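Local coordinates for protein exosome complex component Rrp42 (Archaeoglobus fulgidus, PDB 3M7N) that probably serves as a non-catalytic subunit of the RNA-degrading exosome, helping to structure the active site of its partner Rrp41, at residues H[10-15]-H[203-207]; H[216-220]-H[249-253]; H[209-213]-H[225-231]. All coordinates share one frame; numbering follows the deposited sequence.

Interaction 1 of 3, residues H[10-15]-H[203-207]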
loop_
_atom_site.group_PDB
_atom_site.type_symbol
_atom_site.label_atom_id
_atom_site.label_comp_id
_atom_site.label_asym_id
_atom_site.label_seq_id
_atom_site.Cartn_x
_atom_site.Cartn_y
_atom_site.Cartn_z
ATOM N N LYS H 10 -11.107 -26.837 -16.013
ATOM C CA LYS H 10 -12.547 -26.622 -16.026
ATOM C C LYS H 10 -12.950 -25.812 -17.258
ATOM O O LYS H 10 -14.039 -25.975 -17.790
ATOM C CB LYS H 10 -12.998 -25.894 -14.754
ATOM C CG LYS H 10 -14.484 -25.601 -14.730
ATOM C CD LYS H 10 -15.261 -26.876 -14.521
ATOM C CE LYS H 10 -14.841 -27.490 -13.207
ATOM N NZ LYS H 10 -15.797 -28.529 -12.753
ATOM N N ARG H 11 -12.064 -24.931 -17.698
ATOM C CA ARG H 11 -12.293 -24.182 -18.915
ATOM C C ARG H 11 -12.383 -25.132 -20.118
ATOM O O ARG H 11 -13.282 -25.010 -20.957
ATOM C CB ARG H 11 -11.200 -23.133 -19.122
ATOM C CG ARG H 11 -11.356 -22.311 -20.396
ATOM C CD ARG H 11 -10.520 -21.040 -20.345
ATOM N NE ARG H 11 -10.536 -20.343 -21.630
ATOM C CZ ARG H 11 -9.827 -20.728 -22.691
ATOM N NH1 ARG H 11 -9.902 -20.041 -23.814
ATOM N NH2 ARG H 11 -9.037 -21.799 -22.625
ATOM N N ASP H 12 -11.462 -26.089 -20.192
ATOM C CA ASP H 12 -11.510 -27.079 -21.259
ATOM C C ASP H 12 -12.829 -27.845 -21.261
ATOM O O ASP H 12 -13.376 -28.125 -22.314
ATOM C CB ASP H 12 -10.352 -28.060 -21.142
ATOM C CG ASP H 12 -9.035 -27.472 -21.622
ATOM O OD1 ASP H 12 -7.998 -28.143 -21.446
ATOM O OD2 ASP H 12 -9.041 -26.348 -22.173
ATOM N N TYR H 13 -13.332 -28.179 -20.077
ATOM C CA TYR H 13 -14.553 -28.955 -19.965
ATOM C C TYR H 13 -15.777 -28.177 -20.474
ATOM O O TYR H 13 -16.556 -28.687 -21.274
ATOM C CB TYR H 13 -14.774 -29.417 -18.527
ATOM C CG TYR H 13 -15.942 -30.365 -18.415
ATOM C CD1 TYR H 13 -15.925 -31.591 -19.064
ATOM C CD2 TYR H 13 -17.068 -30.034 -17.672
ATOM C CE1 TYR H 13 -16.996 -32.459 -18.979
ATOM C CE2 TYR H 13 -18.138 -30.896 -17.579
ATOM C CZ TYR H 13 -18.100 -32.108 -18.233
ATOM O OH TYR H 13 -19.164 -32.976 -18.140
ATOM N N VAL H 14 -15.927 -26.942 -20.012
ATOM C CA VAL H 14 -16.973 -26.062 -20.500
ATOM C C VAL H 14 -16.868 -25.882 -22.009
ATOM O O VAL H 14 -17.860 -25.970 -22.717
ATOM C CB VAL H 14 -16.896 -24.690 -19.837
ATOM C CG1 VAL H 14 -17.905 -23.746 -20.455
ATOM C CG2 VAL H 14 -17.113 -24.813 -18.329
ATOM N N LEU H 15 -15.665 -25.643 -22.510
ATOM C CA LEU H 15 -15.511 -25.390 -23.935
ATOM C C LEU H 15 -15.835 -26.637 -24.747
ATOM O O LEU H 15 -16.399 -26.552 -25.838
ATOM C CB LEU H 15 -14.117 -24.840 -24.266
ATOM C CG LEU H 15 -13.895 -23.430 -23.706
ATOM C CD1 LEU H 15 -12.449 -22.947 -23.874
ATOM C CD2 LEU H 15 -14.882 -22.416 -24.310
ATOM N N GLU H 203 -18.458 -21.918 -12.605
ATOM C CA GLU H 203 -17.723 -22.885 -13.399
ATOM C C GLU H 203 -17.607 -22.414 -14.838
ATOM O O GLU H 203 -16.552 -22.530 -15.455
ATOM C CB GLU H 203 -18.413 -24.234 -13.352
ATOM C CG GLU H 203 -18.440 -24.835 -11.972
ATOM C CD GLU H 203 -18.243 -26.325 -12.003
ATOM O OE1 GLU H 203 -17.546 -26.843 -11.110
ATOM O OE2 GLU H 203 -18.767 -26.981 -12.925
ATOM N N GLU H 204 -18.689 -21.853 -15.366
ATOM C CA GLU H 204 -18.657 -21.340 -16.723
ATOM C C GLU H 204 -17.727 -20.141 -16.833
ATOM O O GLU H 204 -17.084 -19.959 -17.860
ATOM C CB GLU H 204 -20.070 -21.027 -17.248
ATOM C CG GLU H 204 -20.901 -22.286 -17.520
ATOM C CD GLU H 204 -22.394 -21.999 -17.694
ATOM O OE1 GLU H 204 -23.071 -22.746 -18.447
ATOM O OE2 GLU H 204 -22.880 -21.029 -17.078
ATOM N N MET H 205 -17.641 -19.334 -15.779
ATOM C CA MET H 205 -16.777 -18.161 -15.816
ATOM C C MET H 205 -15.296 -18.559 -15.941
ATOM O O MET H 205 -14.462 -17.735 -16.252
ATOM C CB MET H 205 -16.985 -17.281 -14.582
ATOM C CG MET H 205 -18.356 -16.584 -14.504
ATOM S SD MET H 205 -18.786 -15.548 -15.920
ATOM C CE MET H 205 -17.422 -14.374 -15.907
ATOM N N SER H 206 -14.973 -19.824 -15.712
ATOM C CA SER H 206 -13.606 -20.273 -15.899
ATOM C C SER H 206 -13.113 -19.959 -17.310
ATOM O O SER H 206 -11.926 -19.898 -17.566
ATOM C CB SER H 206 -13.516 -21.772 -15.661
ATOM O OG SER H 206 -14.128 -22.444 -16.743
ATOM N N VAL H 207 -14.037 -19.769 -18.234
ATOM C CA VAL H 207 -13.674 -19.498 -19.613
ATOM C C VAL H 207 -13.011 -18.138 -19.787
ATOM O O VAL H 207 -12.134 -17.983 -20.622
ATOM C CB VAL H 207 -14.901 -19.625 -20.554
ATOM C CG1 VAL H 207 -14.547 -19.156 -21.952
ATOM C CG2 VAL H 207 -15.394 -21.078 -20.582
#
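Helix 4-19 docks here on the short helix 202-205 and the residues just after it through a small apolar centre, Val14 and Leu15 on Val207, with polar grips beside it. Val207 CG2 lies 3.7 Å from Val14 CG1 and 4.0 Å from Leu15 CD2, while the other Val14 branch, CG2, turns to the backbone of Glu203 and Glu204. Arg11 runs alongside Val207: with CG anti to the backbone N (chi1 179°) and the chain extended as far as NE, its methylenes pass close to Ser206 O, CD at 3.3 Å. NE then donates to Val207 O at 3.0 Å, a bent bond whose acceptor lies nearly in the guanidinium plane. Leu15 CD1 rests over one face of that guanidinium, 3.6 Å above it, and NH2 forms a salt bridge with an acidic side chain of another protein's chain. Nearer the start of the helix, Lys10 curls back so that NZ meets Glu203 OE1 at 2.9 Å, from above the carboxylate plane. Ser206 OG, close against the Arg11 backbone, spends its proton locally on Glu203 O (2.7 Å), an oxygen that also accepts from Ser206 N. Leu15 and Val207 both reach Val192, and Val14 packs on Ile24, which places residues 203-207 between the N-terminal helix and strand 185-192 of the four-stranded sheet.

Interaction 2 of 3, residues H[216-220]-H[249-253]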
loop_
_atom_site.group_PDB
_atom_site.type_symbol
_atom_site.label_atom_id
_atom_site.label_comp_id
_atom_site.label_asym_id
_atom_site.label_seq_id
_atom_site.Cartn_x
_atom_site.Cartn_y
_atom_site.Cartn_z
ATOM N N THR H 216 -33.530 -3.868 -18.383
ATOM C CA THR H 216 -34.756 -3.282 -18.888
ATOM C C THR H 216 -35.692 -2.854 -17.768
ATOM O O THR H 216 -35.575 -3.309 -16.624
ATOM C CB THR H 216 -35.497 -4.262 -19.796
ATOM O OG1 THR H 216 -35.867 -5.406 -19.027
ATOM C CG2 THR H 216 -34.613 -4.709 -20.949
ATOM N N ASP H 217 -36.621 -1.966 -18.113
ATOM C CA ASP H 217 -37.689 -1.581 -17.209
ATOM C C ASP H 217 -38.956 -2.396 -17.495
ATOM O O ASP H 217 -38.940 -3.318 -18.313
ATOM C CB ASP H 217 -37.971 -0.070 -17.282
ATOM C CG ASP H 217 -38.565 0.372 -18.625
ATOM O OD1 ASP H 217 -39.023 -0.478 -19.408
ATOM O OD2 ASP H 217 -38.572 1.594 -18.895
ATOM N N LYS H 218 -40.028 -2.038 -16.789
ATOM C CA LYS H 218 -41.390 -2.576 -16.944
ATOM C C LYS H 218 -41.885 -2.788 -18.380
ATOM O O LYS H 218 -42.528 -3.778 -18.689
ATOM C CB LYS H 218 -42.365 -1.571 -16.309
ATOM C CG LYS H 218 -43.011 -2.003 -15.036
ATOM C CD LYS H 218 -44.038 -0.954 -14.644
ATOM C CE LYS H 218 -43.540 0.418 -15.055
ATOM N NZ LYS H 218 -44.631 1.428 -15.136
ATOM N N ASP H 219 -41.641 -1.802 -19.226
ATOM C CA ASP H 219 -42.179 -1.786 -20.578
ATOM C C ASP H 219 -41.199 -2.315 -21.583
ATOM O O ASP H 219 -41.345 -2.044 -22.772
ATOM C CB ASP H 219 -42.525 -0.347 -20.981
ATOM C CG ASP H 219 -43.498 0.302 -20.023
ATOM O OD1 ASP H 219 -44.404 -0.411 -19.537
ATOM O OD2 ASP H 219 -43.360 1.518 -19.756
ATOM N N ASP H 220 -40.175 -3.018 -21.114
ATOM C CA ASP H 220 -39.155 -3.595 -22.001
ATOM C C ASP H 220 -38.242 -2.556 -22.669
ATOM O O ASP H 220 -37.529 -2.875 -23.612
ATOM C CB ASP H 220 -39.779 -4.484 -23.084
ATOM C CG ASP H 220 -40.446 -5.743 -22.518
ATOM O OD1 ASP H 220 -40.399 -5.990 -21.293
ATOM O OD2 ASP H 220 -41.021 -6.508 -23.320
ATOM N N ALA H 249 -35.531 -10.994 -19.122
ATOM C CA ALA H 249 -35.833 -9.983 -18.118
ATOM C C ALA H 249 -37.324 -9.982 -17.766
ATOM O O ALA H 249 -37.707 -9.805 -16.602
ATOM C CB ALA H 249 -35.401 -8.590 -18.632
ATOM N N ARG H 250 -38.159 -10.169 -18.784
ATOM C CA ARG H 250 -39.604 -10.217 -18.597
ATOM C C ARG H 250 -39.993 -11.419 -17.749
ATOM O O ARG H 250 -40.729 -11.271 -16.787
ATOM C CB ARG H 250 -40.349 -10.260 -19.945
ATOM C CG ARG H 250 -40.909 -8.915 -20.423
ATOM C CD ARG H 250 -42.174 -9.111 -21.277
ATOM N NE ARG H 250 -42.075 -10.322 -22.085
ATOM C CZ ARG H 250 -41.464 -10.393 -23.264
ATOM N NH1 ARG H 250 -41.412 -11.549 -23.916
ATOM N NH2 ARG H 250 -40.912 -9.311 -23.798
ATOM N N LYS H 251 -39.514 -12.607 -18.109
ATOM C CA LYS H 251 -39.776 -13.791 -17.288
ATOM C C LYS H 251 -39.368 -13.545 -15.833
ATOM O O LYS H 251 -40.141 -13.782 -14.899
ATOM C CB LYS H 251 -39.002 -14.992 -17.811
ATOM C CG LYS H 251 -39.637 -15.712 -18.992
ATOM C CD LYS H 251 -40.340 -14.754 -19.926
ATOM C CE LYS H 251 -41.172 -15.494 -20.974
ATOM N NZ LYS H 251 -42.286 -14.612 -21.471
ATOM N N LEU H 252 -38.145 -13.065 -15.648
ATOM C CA LEU H 252 -37.643 -12.765 -14.326
ATOM C C LEU H 252 -38.586 -11.847 -13.585
ATOM O O LEU H 252 -38.870 -12.041 -12.399
ATOM C CB LEU H 252 -36.243 -12.140 -14.421
ATOM C CG LEU H 252 -35.166 -13.207 -14.644
ATOM C CD1 LEU H 252 -33.789 -12.599 -14.779
ATOM C CD2 LEU H 252 -35.202 -14.226 -13.499
ATOM N N ARG H 253 -39.056 -10.834 -14.301
ATOM C CA ARG H 253 -39.881 -9.781 -13.738
ATOM C C ARG H 253 -41.148 -10.407 -13.175
ATOM O O ARG H 253 -41.726 -9.913 -12.216
ATOM C CB ARG H 253 -40.194 -8.749 -14.829
ATOM C CG ARG H 253 -40.776 -7.428 -14.351
ATOM C CD ARG H 253 -40.688 -6.362 -15.442
ATOM N NE ARG H 253 -39.360 -5.784 -15.516
ATOM C CZ ARG H 253 -38.526 -5.899 -16.543
ATOM N NH1 ARG H 253 -38.883 -6.569 -17.645
ATOM N NH2 ARG H 253 -37.318 -5.330 -16.457
HETATM O O HOH W 1 -37.621 -7.008 -20.332
HETATM O O HOH W 2 -41.820 -6.292 -18.937
#
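Arg253 lays the flat of its guanidinium against a backbone carbonyl of the loop: Asp217 O sits 3.0 Å above the plane toward the rim, while the carbonyl of Ala249 faces the opposite side. In the guanidinium plane NH2 donates to Thr216 OG1 at 3.0 Å and 163°; NE makes a separate hydrogen bond to Leu183 O, outside the two segments. A bend at chi3 (-80°) turns the group onto the loop. The loop itself is a type I turn from Asp217 to Asp220, with an Asx turn in which Asp219 N donates to Asp217 OD1. At its end Asp220 divides its carboxylate. OD2 takes Arg250 NH2 at 2.8 Å on its syn side, the donor tilted out of the carboxylate plane and the two planes 38° apart. OD1 is 4.0 Å from Arg253 NH1, a long ion pair, and takes bonds from two waters: one also joins Thr216 OG1 and Arg253 NH1, the other Lys218 O and, weakly, Arg253 NH1. Ala249 CB presses on Thr216 OG1 at 3.2 Å. Two arginines thus pin the hairpin connection to helix 235-253, and the oxygens gathered there would be expected to stabilise their positive charge.

Interaction 3 of 3, residues H[209-213]-H[225-231]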
loop_
_atom_site.group_PDB
_atom_site.type_symbol
_atom_site.label_atom_id
_atom_site.label_comp_id
_atom_site.label_asym_id
_atom_site.label_seq_id
_atom_site.Cartn_x
_atom_site.Cartn_y
_atom_site.Cartn_z
ATOM N N ASP H 209 -13.525 -13.611 -18.338
ATOM C CA ASP H 209 -14.443 -12.650 -17.734
ATOM C C ASP H 209 -15.055 -11.739 -18.800
ATOM O O ASP H 209 -14.922 -10.521 -18.748
ATOM C CB ASP H 209 -13.724 -11.826 -16.669
ATOM C CG ASP H 209 -14.681 -11.091 -15.749
ATOM O OD1 ASP H 209 -15.914 -11.252 -15.909
ATOM O OD2 ASP H 209 -14.203 -10.350 -14.855
ATOM N N THR H 210 -15.731 -12.344 -19.763
ATOM C CA THR H 210 -16.169 -11.633 -20.963
ATOM C C THR H 210 -17.696 -11.660 -21.050
ATOM O O THR H 210 -18.296 -12.638 -21.520
ATOM C CB THR H 210 -15.591 -12.302 -22.185
ATOM O OG1 THR H 210 -15.819 -13.713 -22.076
ATOM C CG2 THR H 210 -14.109 -12.068 -22.248
ATOM N N THR H 211 -18.317 -10.592 -20.573
ATOM C CA THR H 211 -19.750 -10.589 -20.405
ATOM C C THR H 211 -20.468 -9.410 -21.065
ATOM O O THR H 211 -19.858 -8.425 -21.500
ATOM C CB THR H 211 -20.128 -10.611 -18.910
ATOM O OG1 THR H 211 -19.704 -9.393 -18.293
ATOM C CG2 THR H 211 -19.498 -11.820 -18.194
ATOM N N LEU H 212 -21.788 -9.532 -21.118
ATOM C CA LEU H 212 -22.644 -8.453 -21.585
ATOM C C LEU H 212 -23.853 -8.418 -20.659
ATOM O O LEU H 212 -24.465 -9.445 -20.374
ATOM C CB LEU H 212 -23.016 -8.690 -23.054
ATOM C CG LEU H 212 -23.686 -7.662 -23.984
ATOM C CD1 LEU H 212 -25.141 -7.968 -24.174
ATOM C CD2 LEU H 212 -23.483 -6.208 -23.583
ATOM N N THR H 213 -24.152 -7.239 -20.144
ATOM C CA THR H 213 -25.301 -7.048 -19.282
ATOM C C THR H 213 -26.289 -6.081 -19.935
ATOM O O THR H 213 -25.903 -5.012 -20.395
ATOM C CB THR H 213 -24.879 -6.463 -17.908
ATOM O OG1 THR H 213 -24.015 -7.382 -17.235
ATOM C CG2 THR H 213 -26.090 -6.226 -17.057
ATOM N N MET H 225 -26.931 -0.705 -20.170
ATOM C CA MET H 225 -26.206 -1.827 -20.739
ATOM C C MET H 225 -24.731 -1.660 -20.429
ATOM O O MET H 225 -24.227 -0.542 -20.298
ATOM C CB MET H 225 -26.397 -1.934 -22.253
ATOM C CG MET H 225 -27.838 -2.057 -22.745
ATOM S SD MET H 225 -27.938 -1.887 -24.552
ATOM C CE MET H 225 -27.278 -3.451 -24.975
ATOM N N GLN H 226 -24.039 -2.785 -20.339
ATOM C CA GLN H 226 -22.642 -2.789 -20.004
ATOM C C GLN H 226 -21.958 -4.014 -20.613
ATOM O O GLN H 226 -22.265 -5.156 -20.253
ATOM C CB GLN H 226 -22.509 -2.819 -18.475
ATOM C CG GLN H 226 -21.074 -2.958 -17.943
ATOM C CD GLN H 226 -20.260 -1.720 -18.181
ATOM O OE1 GLN H 226 -20.772 -0.581 -18.129
ATOM N NE2 GLN H 226 -18.972 -1.922 -18.440
ATOM N N LYS H 227 -21.045 -3.779 -21.546
ATOM C CA LYS H 227 -20.115 -4.818 -21.976
ATOM C C LYS H 227 -18.850 -4.801 -21.066
ATOM O O LYS H 227 -18.320 -3.732 -20.764
ATOM C CB LYS H 227 -19.749 -4.600 -23.445
ATOM C CG LYS H 227 -18.617 -5.482 -23.915
ATOM C CD LYS H 227 -18.334 -5.280 -25.396
ATOM C CE LYS H 227 -16.866 -5.007 -25.647
ATOM N NZ LYS H 227 -15.996 -6.153 -25.446
ATOM N N SER H 228 -18.378 -5.967 -20.618
ATOM C CA SER H 228 -17.180 -6.016 -19.752
ATOM C C SER H 228 -16.244 -7.115 -20.152
ATOM O O SER H 228 -16.688 -8.212 -20.512
ATOM C CB SER H 228 -17.533 -6.273 -18.281
ATOM O OG SER H 228 -18.276 -5.222 -17.725
ATOM N N GLY H 229 -14.946 -6.839 -20.036
ATOM C CA GLY H 229 -13.937 -7.847 -20.293
ATOM C C GLY H 229 -13.180 -7.578 -21.573
ATOM O O GLY H 229 -13.613 -6.770 -22.403
ATOM N N GLY H 230 -12.045 -8.248 -21.736
ATOM C CA GLY H 230 -11.207 -8.027 -22.897
ATOM C C GLY H 230 -11.573 -8.928 -24.054
ATOM O O GLY H 230 -10.894 -9.913 -24.307
ATOM N N TYR H 231 -12.658 -8.609 -24.749
ATOM C CA TYR H 231 -13.039 -9.384 -25.913
ATOM C C TYR H 231 -13.645 -8.478 -26.968
ATOM O O TYR H 231 -13.943 -7.308 -26.706
ATOM C CB TYR H 231 -14.044 -10.465 -25.530
ATOM C CG TYR H 231 -15.451 -9.972 -25.154
ATOM C CD1 TYR H 231 -16.548 -10.270 -25.963
ATOM C CD2 TYR H 231 -15.680 -9.244 -23.992
ATOM C CE1 TYR H 231 -17.833 -9.871 -25.626
ATOM C CE2 TYR H 231 -16.969 -8.830 -23.634
ATOM C CZ TYR H 231 -18.049 -9.154 -24.464
ATOM O OH TYR H 231 -19.345 -8.765 -24.163
HETATM O O HOH W 3 -21.588 -7.499 -17.985
#
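Tyr231 lies with one ring face against Thr210 and its hydroxyl reaching on to the next residue. Thr210 CB stands over that face, 4.0 Å from the ring centroid, a CH-pi contact; Thr210 OG1 is bonded to Ile191 O. On the opposite face Lys227 NZ hangs 3.3 Å above the plane near the rim, held there by donating to Tyr231 O. Tyr231 CG sits between the backbone N and the carbonyl carbon (chi1 71°), which swings the ring back along the hairpin until OH donates to Thr211 O at 2.7 Å. It arrives 70° out of that carbonyl's plane, while Ser228 N comes from the other face. Strands 211-216 and 222-228 form an antiparallel hairpin in the C-terminal domain of this RNase PH-family chain, Thr211 and Thr213 being hydrogen-bonded pairs with Ser228 and Gln226. These four share a face, where a water bridges Thr211 OG1 and Thr213 OG1; the latter also bonds Thr188 OG1 of strand 185-192. Leu212 points to the other face, toward Leu241, and its CD2 packs 4.1 Å from Lys227 CB. Gln226 OE1 reaches Gln205 of the exonuclease 1 chain, where Met225 and Gln226 pair with a strand of that subunit, extending the sheet.

How the interactions relate
All three contacts gather round the four-stranded sheet of the second domain. Interaction 3 has the largest share of buried residues, though its turn end is exposed, and belongs to the sheet itself, so regular backbone bonds dominate and a tyrosine finishes the end of the hairpin. Interaction 2 takes the other end of the same hairpin, where the connection between its strands meets helix 235-253; there charges, a carbonyl and waters do the work. Interaction 1 joins the N-terminal helix, far away in sequence, to the turn just before strand 211-216, mixing valine packing with a peripheral salt bridge. It touches interaction 3 through Met205 CE and Thr211 CG2, whereas interactions 1 and 2 remain about 14 Å apart at their nearest atoms.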